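Local coordinates for cellulase (Xanthomonas axonopodis pv. citri, PDB 5HOS), which probably hydrolyses internal beta-1,4-glucosidic bonds of cellulose and related glucans, as an endoglucanase of glycoside hydrolase family 5, at residues Y62-M68 with D326-M330; D164-A169 with Q208-M214; A143-K147 with T182-N186. One frame throughout, in Å; residues are numbered along the deposited sequence.

Contact 1: Y62-M68 with D326-M330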
loop_
_atom_site.group_PDB
_atom_site.type_symbol
_atom_site.label_atom_id
_atom_site.label_comp_id
_atom_site.label_asym_id
_atom_site.label_seq_id
_atom_site.Cartn_x
_atom_site.Cartn_y
_atom_site.Cartn_z
ATOM N N TYR A 62 -12.286 6.643 -14.015
ATOM C CA TYR A 62 -11.270 6.358 -15.027
ATOM C C TYR A 62 -10.601 4.997 -14.805
ATOM O O TYR A 62 -10.529 4.171 -15.720
ATOM C CB TYR A 62 -10.193 7.455 -15.092
ATOM C CG TYR A 62 -9.043 7.049 -15.991
ATOM C CD1 TYR A 62 -9.190 7.030 -17.377
ATOM C CD2 TYR A 62 -7.824 6.623 -15.455
ATOM C CE1 TYR A 62 -8.152 6.626 -18.207
ATOM C CE2 TYR A 62 -6.780 6.220 -16.276
ATOM C CZ TYR A 62 -6.945 6.224 -17.650
ATOM O OH TYR A 62 -5.902 5.825 -18.459
ATOM N N PHE A 63 -10.112 4.763 -13.593
ATOM C CA PHE A 63 -9.382 3.524 -13.318
ATOM C C PHE A 63 -10.296 2.308 -13.308
ATOM O O PHE A 63 -9.895 1.241 -13.760
ATOM C CB PHE A 63 -8.513 3.659 -12.061
ATOM C CG PHE A 63 -7.327 4.556 -12.282
ATOM C CD1 PHE A 63 -6.288 4.145 -13.124
ATOM C CD2 PHE A 63 -7.270 5.819 -11.723
ATOM C CE1 PHE A 63 -5.198 4.971 -13.375
ATOM C CE2 PHE A 63 -6.178 6.650 -11.970
ATOM C CZ PHE A 63 -5.147 6.227 -12.799
ATOM N N ALA A 64 -11.540 2.489 -12.866
ATOM C CA ALA A 64 -12.557 1.432 -12.987
ATOM C C ALA A 64 -12.820 1.088 -14.450
ATOM O O ALA A 64 -12.945 -0.092 -14.797
ATOM C CB ALA A 64 -13.856 1.837 -12.299
ATOM N N GLY A 65 -12.867 2.109 -15.311
ATOM C CA GLY A 65 -13.028 1.899 -16.757
ATOM C C GLY A 65 -11.873 1.109 -17.369
ATOM O O GLY A 65 -12.050 0.420 -18.371
ATOM N N LYS A 66 -10.692 1.205 -16.754
ATOM C CA LYS A 66 -9.531 0.382 -17.120
ATOM C C LYS A 66 -9.479 -0.966 -16.389
ATOM O O LYS A 66 -8.437 -1.624 -16.383
ATOM C CB LYS A 66 -8.238 1.169 -16.877
ATOM C CG LYS A 66 -8.120 2.429 -17.718
ATOM C CD LYS A 66 -7.849 2.106 -19.183
ATOM C CE LYS A 66 -8.555 3.061 -20.118
ATOM N NZ LYS A 66 -8.327 2.635 -21.526
ATOM N N HIS A 67 -10.608 -1.371 -15.797
ATOM C CA HIS A 67 -10.805 -2.687 -15.170
ATOM C C HIS A 67 -10.080 -2.887 -13.837
ATOM O O HIS A 67 -9.946 -4.021 -13.377
ATOM C CB HIS A 67 -10.487 -3.821 -16.150
ATOM C CG HIS A 67 -11.052 -3.594 -17.510
ATOM N ND1 HIS A 67 -12.406 -3.610 -17.761
ATOM C CD2 HIS A 67 -10.453 -3.287 -18.682
ATOM C CE1 HIS A 67 -12.616 -3.351 -19.037
ATOM N NE2 HIS A 67 -11.448 -3.150 -19.619
ATOM N N MET A 68 -9.652 -1.794 -13.204
ATOM C CA MET A 68 -9.092 -1.861 -11.853
ATOM C C MET A 68 -10.233 -1.797 -10.865
ATOM O O MET A 68 -11.218 -1.099 -11.102
ATOM C CB MET A 68 -8.125 -0.704 -11.607
ATOM C CG MET A 68 -6.803 -0.928 -12.287
ATOM S SD MET A 68 -5.777 0.534 -12.300
ATOM C CE MET A 68 -4.295 -0.149 -13.050
ATOM N N ASP A 326 -4.549 7.515 -22.256
ATOM C CA ASP A 326 -3.866 6.568 -21.376
ATOM C C ASP A 326 -2.359 6.733 -21.471
ATOM O O ASP A 326 -1.821 7.048 -22.542
ATOM C CB ASP A 326 -4.188 5.127 -21.767
ATOM C CG ASP A 326 -5.647 4.793 -21.649
ATOM O OD1 ASP A 326 -6.415 5.580 -21.060
ATOM O OD2 ASP A 326 -6.026 3.723 -22.161
ATOM N N LYS A 327 -1.687 6.506 -20.349
ATOM C CA LYS A 327 -0.230 6.417 -20.334
ATOM C C LYS A 327 0.215 5.038 -20.856
ATOM O O LYS A 327 -0.569 4.077 -20.823
ATOM C CB LYS A 327 0.306 6.671 -18.926
ATOM C CG LYS A 327 0.143 8.115 -18.464
ATOM C CD LYS A 327 1.193 9.040 -19.077
ATOM C CE LYS A 327 1.332 10.335 -18.289
ATOM N NZ LYS A 327 0.102 11.166 -18.352
ATOM N N PRO A 328 1.469 4.932 -21.342
ATOM C CA PRO A 328 1.942 3.696 -21.985
ATOM C C PRO A 328 1.746 2.418 -21.176
ATOM O O PRO A 328 1.243 1.434 -21.709
ATOM C CB PRO A 328 3.434 3.969 -22.205
ATOM C CG PRO A 328 3.509 5.443 -22.397
ATOM C CD PRO A 328 2.456 6.026 -21.492
ATOM N N GLN A 329 2.089 2.454 -19.890
ATOM C CA GLN A 329 2.052 1.244 -19.059
ATOM C C GLN A 329 0.639 0.697 -18.851
ATOM O O GLN A 329 0.487 -0.482 -18.531
ATOM C CB GLN A 329 2.719 1.483 -17.699
ATOM C CG GLN A 329 4.191 1.873 -17.773
ATOM C CD GLN A 329 4.412 3.375 -17.738
ATOM O OE1 GLN A 329 3.674 4.137 -18.374
ATOM N NE2 GLN A 329 5.430 3.811 -17.006
ATOM N N MET A 330 -0.385 1.541 -19.028
ATOM C CA MET A 330 -1.777 1.108 -18.895
ATOM C C MET A 330 -2.191 0.032 -19.911
ATOM O O MET A 330 -3.082 -0.771 -19.627
ATOM C CB MET A 330 -2.731 2.318 -18.986
ATOM C CG MET A 330 -4.180 2.028 -18.605
ATOM S SD MET A 330 -4.395 1.289 -16.962
ATOM C CE MET A 330 -3.740 2.614 -15.942
HETATM O O HOH W 1 -3.227 5.718 -17.994
#
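Lys66 and Asp326 approach from opposite directions and meet in a salt bridge, and the lysine traces most of the contact from root to tip. Its CB, directed at the other segment, lies 3.8 Å from Met330 SD. Lys66 CG passes Met330 SD and Met330 CG and also lies over one face of the Tyr62 ring, toward its rim. CD then packs at 3.7 Å against Met330 CG, and CE is already within van der Waals range of both Asp326 carboxylate oxygens. Bends at chi2 (-72°) and chi3 carry the chain along the thioether before NZ reaches Asp326 OD2 at 2.6 Å, on the syn lone pair of that oxygen.

The second carboxylate oxygen is taken by Tyr62, whose OH donates to Asp326 OD1 over 2.7 Å, arriving from above the carboxylate plane. With CG anti to the backbone N (chi1 171°), the ring of Tyr62 extends towards Asp326, whose OD1 lies at its edge. A water donates to the same hydroxyl and accepts from Lys327 N, which ties the tyrosine to the backbone beyond Asp326 as well. With each oxygen gripped by a different residue, the carboxylate is fixed in rotation, and the nearby ammonium probably stabilises its negative charge.

Beneath this polar layer Met330 turns inward. Its CE lies at the edge of the Phe63 ring, 3.8 Å from CE1, and meets Met68 CE tip to tip at 4.0 Å. Phe63 and Met68 continue this apolar layer onto Val32 of strand 29-34. His67, with positive phi, is the C-prime residue of a Schellman motif closing helix 57-65; the contact thus joins the end of the first barrel helix to the loop entering the last, 330-341, in a (beta/alpha)8 barrel.

Contact 2: D164-A169 with Q208-M214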
loop_
_atom_site.group_PDB
_atom_site.type_symbol
_atom_site.label_atom_id
_atom_site.label_comp_id
_atom_site.label_asym_id
_atom_site.label_seq_id
_atom_site.Cartn_x
_atom_site.Cartn_y
_atom_site.Cartn_z
ATOM N N ASP A 164 13.577 -2.346 13.833
ATOM C CA ASP A 164 14.010 -3.649 13.388
ATOM C C ASP A 164 12.786 -4.557 13.235
ATOM O O ASP A 164 11.756 -4.334 13.893
ATOM C CB ASP A 164 15.060 -4.253 14.312
ATOM C CG ASP A 164 14.462 -4.956 15.486
ATOM O OD1 ASP A 164 14.124 -6.157 15.368
ATOM O OD2 ASP A 164 14.335 -4.300 16.526
ATOM N N PRO A 165 12.900 -5.566 12.352
ATOM C CA PRO A 165 11.761 -6.414 12.008
ATOM C C PRO A 165 11.014 -7.047 13.182
ATOM O O PRO A 165 9.797 -7.136 13.125
ATOM C CB PRO A 165 12.394 -7.473 11.098
ATOM C CG PRO A 165 13.484 -6.728 10.409
ATOM C CD PRO A 165 14.074 -5.907 11.514
ATOM N N GLN A 166 11.725 -7.471 14.230
ATOM C CA GLN A 166 11.052 -8.105 15.377
ATOM C C GLN A 166 10.233 -7.089 16.198
ATOM O O GLN A 166 9.109 -7.382 16.620
ATOM C CB GLN A 166 12.061 -8.853 16.266
ATOM C CG GLN A 166 11.434 -9.967 17.095
ATOM C CD GLN A 166 10.806 -11.089 16.252
ATOM O OE1 GLN A 166 11.493 -11.788 15.483
ATOM N NE2 GLN A 166 9.500 -11.267 16.396
ATOM N N ALA A 167 10.791 -5.897 16.413
ATOM C CA ALA A 167 10.082 -4.833 17.127
ATOM C C ALA A 167 8.885 -4.361 16.320
ATOM O O ALA A 167 7.828 -4.072 16.888
ATOM C CB ALA A 167 11.001 -3.657 17.410
ATOM N N TRP A 168 9.054 -4.274 15.000
ATOM C CA TRP A 168 7.943 -3.912 14.129
ATOM C C TRP A 168 6.823 -4.961 14.199
ATOM O O TRP A 168 5.662 -4.601 14.337
ATOM C CB TRP A 168 8.371 -3.694 12.676
ATOM C CG TRP A 168 7.156 -3.581 11.830
ATOM C CD1 TRP A 168 6.719 -4.477 10.911
ATOM C CD2 TRP A 168 6.139 -2.576 11.929
ATOM N NE1 TRP A 168 5.520 -4.075 10.394
ATOM C CE2 TRP A 168 5.133 -2.915 11.005
ATOM C CE3 TRP A 168 5.983 -1.417 12.706
ATOM C CZ2 TRP A 168 3.989 -2.134 10.825
ATOM C CZ3 TRP A 168 4.852 -0.637 12.522
ATOM C CH2 TRP A 168 3.869 -0.999 11.590
ATOM N N ALA A 169 7.171 -6.237 14.103
ATOM C CA ALA A 169 6.163 -7.307 14.182
ATOM C C ALA A 169 5.342 -7.233 15.466
ATOM O O ALA A 169 4.149 -7.480 15.433
ATOM C CB ALA A 169 6.801 -8.680 14.051
ATOM N N GLN A 208 18.049 -9.874 12.619
ATOM C CA GLN A 208 16.588 -9.988 12.567
ATOM C C GLN A 208 16.065 -9.690 11.163
ATOM O O GLN A 208 16.523 -8.744 10.509
ATOM C CB GLN A 208 15.949 -9.021 13.570
ATOM C CG GLN A 208 16.525 -9.111 14.974
ATOM C CD GLN A 208 16.574 -10.529 15.507
ATOM O OE1 GLN A 208 15.553 -11.204 15.577
ATOM N NE2 GLN A 208 17.762 -10.992 15.875
ATOM N N SER A 209 15.109 -10.492 10.715
ATOM C CA SER A 209 14.560 -10.386 9.361
ATOM C C SER A 209 13.052 -10.446 9.367
ATOM O O SER A 209 12.442 -10.974 10.309
ATOM C CB SER A 209 15.076 -11.524 8.485
ATOM O OG SER A 209 14.591 -12.783 8.943
ATOM N N ASN A 210 12.450 -9.943 8.289
ATOM C CA ASN A 210 11.019 -10.140 8.080
ATOM C C ASN A 210 10.643 -11.610 7.991
ATOM O O ASN A 210 9.607 -12.002 8.519
ATOM C CB ASN A 210 10.529 -9.379 6.853
ATOM C CG ASN A 210 10.558 -7.880 7.062
ATOM O OD1 ASN A 210 10.405 -7.405 8.183
ATOM N ND2 ASN A 210 10.766 -7.132 5.990
ATOM N N ALA A 211 11.502 -12.420 7.368
ATOM C CA ALA A 211 11.245 -13.859 7.235
ATOM C C ALA A 211 10.996 -14.556 8.575
ATOM O O ALA A 211 10.178 -15.484 8.655
ATOM C CB ALA A 211 12.385 -14.537 6.486
ATOM N N VAL A 212 11.701 -14.123 9.617
ATOM C CA VAL A 212 11.514 -14.665 10.962
ATOM C C VAL A 212 10.379 -13.915 11.665
ATOM O O VAL A 212 9.406 -14.522 12.144
ATOM C CB VAL A 212 12.824 -14.586 11.789
ATOM C CG1 VAL A 212 12.598 -15.036 13.229
ATOM C CG2 VAL A 212 13.901 -15.436 11.133
ATOM N N ALA A 213 10.505 -12.598 11.722
ATOM C CA ALA A 213 9.598 -11.770 12.526
ATOM C C ALA A 213 8.132 -11.883 12.097
ATOM O O ALA A 213 7.236 -11.977 12.940
ATOM C CB ALA A 213 10.050 -10.316 12.486
ATOM N N MET A 214 7.899 -11.922 10.791
ATOM C CA MET A 214 6.547 -11.906 10.255
ATOM C C MET A 214 5.921 -13.298 10.195
ATOM O O MET A 214 4.712 -13.395 10.050
ATOM C CB MET A 214 6.528 -11.230 8.886
ATOM C CG MET A 214 7.031 -9.782 8.909
ATOM S SD MET A 214 6.151 -8.618 9.995
ATOM C CE MET A 214 4.504 -8.818 9.350
HETATM O O HOH W 2 13.895 -11.523 13.304
#
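Pro165 and Asn210 cross at about a right angle, the pyrrolidine ring lying over the start of the short helix 210-213 with its CB 3.5 Å from Asn210 OD1. That amide oxygen accepts from Ala193 N, and it also packs against the proline ring. Ala213 fills the middle: its CB presses against Pro165 O at 3.3 Å and faces Ala169 CB at 4.0 Å, small side chains that let the backbones approach to 4.9 Å between the CA atoms of Gln166 and Ala213. Gln166, bent at chi2 (62°), folds its amide across Ala213, with OE1 3.5 Å from Ala213 CA.

Asp164 and Gln208 run side by side in the same direction, carboxylate and amide planes 88° apart. A water accepts from Ser209 N and lies 2.8 Å from Gln208 OE1, to which it can donate. At the inner end, Met214 SD stands 4.3 Å from Trp168 CD1, an oblique Met-aromatic contact; the indole NE1 is held by Pro191 O.

Two N-caps stand at the join: Asp164 OD1 accepts from Gln166 N, and Ser209 OG from Val212 N. This is close helix-to-helix packing through alanines and a first-turn proline, on the outside of the (beta/alpha)8 barrel.

Contact 3: A143-K147 with T182-N186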
loop_
_atom_site.group_PDB
_atom_site.type_symbol
_atom_site.label_atom_id
_atom_site.label_comp_id
_atom_site.label_asym_id
_atom_site.label_seq_id
_atom_site.Cartn_x
_atom_site.Cartn_y
_atom_site.Cartn_z
ATOM N N ALA A 143 -10.601 1.781 12.742
ATOM C CA ALA A 143 -11.396 0.562 12.678
ATOM C C ALA A 143 -12.854 0.849 13.020
ATOM O O ALA A 143 -13.751 0.333 12.352
ATOM C CB ALA A 143 -10.839 -0.509 13.591
ATOM N N ILE A 144 -13.083 1.676 14.044
ATOM C CA ILE A 144 -14.443 2.061 14.430
ATOM C C ILE A 144 -15.116 2.858 13.307
ATOM O O ILE A 144 -16.257 2.579 12.961
ATOM C CB ILE A 144 -14.471 2.827 15.783
ATOM C CG1 ILE A 144 -14.109 1.864 16.928
ATOM C CG2 ILE A 144 -15.845 3.449 16.041
ATOM C CD1 ILE A 144 -13.682 2.534 18.220
ATOM N N ALA A 145 -14.403 3.836 12.748
ATOM C CA ALA A 145 -14.959 4.698 11.708
ATOM C C ALA A 145 -15.406 3.936 10.462
ATOM O O ALA A 145 -16.400 4.310 9.852
ATOM C CB ALA A 145 -13.963 5.782 11.318
ATOM N N PHE A 146 -14.676 2.877 10.103
ATOM C CA PHE A 146 -14.963 2.079 8.910
ATOM C C PHE A 146 -15.280 0.636 9.231
ATOM O O PHE A 146 -15.042 -0.244 8.400
ATOM C CB PHE A 146 -13.795 2.184 7.937
ATOM C CG PHE A 146 -13.605 3.573 7.423
ATOM C CD1 PHE A 146 -14.494 4.099 6.484
ATOM C CD2 PHE A 146 -12.584 4.374 7.905
ATOM C CE1 PHE A 146 -14.354 5.393 6.029
ATOM C CE2 PHE A 146 -12.438 5.670 7.443
ATOM C CZ PHE A 146 -13.323 6.175 6.509
ATOM N N LYS A 147 -15.864 0.422 10.413
ATOM C CA LYS A 147 -16.072 -0.926 10.979
ATOM C C LYS A 147 -16.818 -1.847 10.037
ATOM O O LYS A 147 -17.994 -1.637 9.744
ATOM C CB LYS A 147 -16.821 -0.855 12.314
ATOM C CG LYS A 147 -17.010 -2.224 12.981
ATOM C CD LYS A 147 -17.630 -2.096 14.364
ATOM C CE LYS A 147 -18.093 -3.445 14.885
ATOM N NZ LYS A 147 -18.506 -3.348 16.316
ATOM N N THR A 182 -12.242 -4.198 18.214
ATOM C CA THR A 182 -13.383 -3.334 17.850
ATOM C C THR A 182 -14.547 -4.090 17.210
ATOM O O THR A 182 -15.645 -3.553 17.124
ATOM C CB THR A 182 -13.029 -2.211 16.857
ATOM O OG1 THR A 182 -12.765 -2.771 15.561
ATOM C CG2 THR A 182 -11.849 -1.379 17.337
ATOM N N GLY A 183 -14.294 -5.304 16.729
ATOM C CA GLY A 183 -15.283 -6.098 15.994
ATOM C C GLY A 183 -15.183 -5.946 14.486
ATOM O O GLY A 183 -15.849 -6.649 13.746
ATOM N N ALA A 184 -14.324 -5.043 14.019
ATOM C CA ALA A 184 -14.146 -4.813 12.597
ATOM C C ALA A 184 -13.601 -6.050 11.896
ATOM O O ALA A 184 -12.605 -6.636 12.338
ATOM C CB ALA A 184 -13.203 -3.644 12.383
ATOM N N THR A 185 -14.266 -6.436 10.810
ATOM C CA THR A 185 -13.919 -7.620 10.037
ATOM C C THR A 185 -13.158 -7.333 8.750
ATOM O O THR A 185 -12.959 -8.235 7.939
ATOM C CB THR A 185 -15.194 -8.385 9.655
ATOM O OG1 THR A 185 -16.054 -7.505 8.918
ATOM C CG2 THR A 185 -15.903 -8.871 10.895
ATOM N N ASN A 186 -12.706 -6.095 8.580
ATOM C CA ASN A 186 -12.020 -5.686 7.371
ATOM C C ASN A 186 -10.733 -6.452 7.115
ATOM O O ASN A 186 -10.068 -6.925 8.041
ATOM C CB ASN A 186 -11.647 -4.207 7.434
ATOM C CG ASN A 186 -12.807 -3.323 7.851
ATOM O OD1 ASN A 186 -13.304 -3.437 8.974
ATOM N ND2 ASN A 186 -13.215 -2.437 6.987
#
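The backbones come closest where Lys147, just past the end of helix 132-145, passes Ala184, their CA atoms 4.6 Å apart, while Ile144 and Thr182 stand farther off at 6.5 Å. Lys147 reaches back along the other segment: with CG anti to the backbone N (chi1 -177°) and the rest of the chain extended, its CG lies against Ala184 CA and its CE against the Gly183 carbonyl carbon. NZ finally donates to Thr182 O at 3.0 Å, in the carbonyl plane. Gly183 has positive phi, and its backbone lies close beneath the lysine's end.

Thr182 presents two branches to the helix. Its CG2 packs 4.0 Å from Ile144 CG1, and OG1 lies 3.6 Å from Ala143 CB. That hydroxyl also accepts from Ala184 N, an ST turn, and is bonded to Ile179 O in the preceding helix. Ala143 CB and Ala184 CB meet methyl to methyl at 4.1 Å.

At the inner end Asn186 ND2 donates to Phe146 O over 3.2 Å, the oxygen lying near the amide plane. The same nitrogen bonds Val152 O, and OD1 accepts from Ser148 N, so three backbone groups hold this buried amide in one orientation. The contact therefore clasps the C-terminal ends of helices 132-145 and 165-181 just before strands 152-155 and 188-191, with Phe146 turned onto strand 152-155 and helix 90-105.

All three contacts lie in the outer layer of the barrel, their centres about 18 to 19 Å from the centre of the chain. Contact 2 is the most buried and relies on close apolar packing, with no direct hydrogen bond across it; contacts 1 and 3 are partly buried and each adds a lysine bond, to a carboxylate in one and to a backbone carbonyl in the other. Contacts 2 and 3 share helix 165-181, gripping its start and the loop after its end, and their segments alternate along the chain. Contact 1 instead brings together distant parts of the sequence, enclosing the other two, and lies across the chain's centre from contact 2.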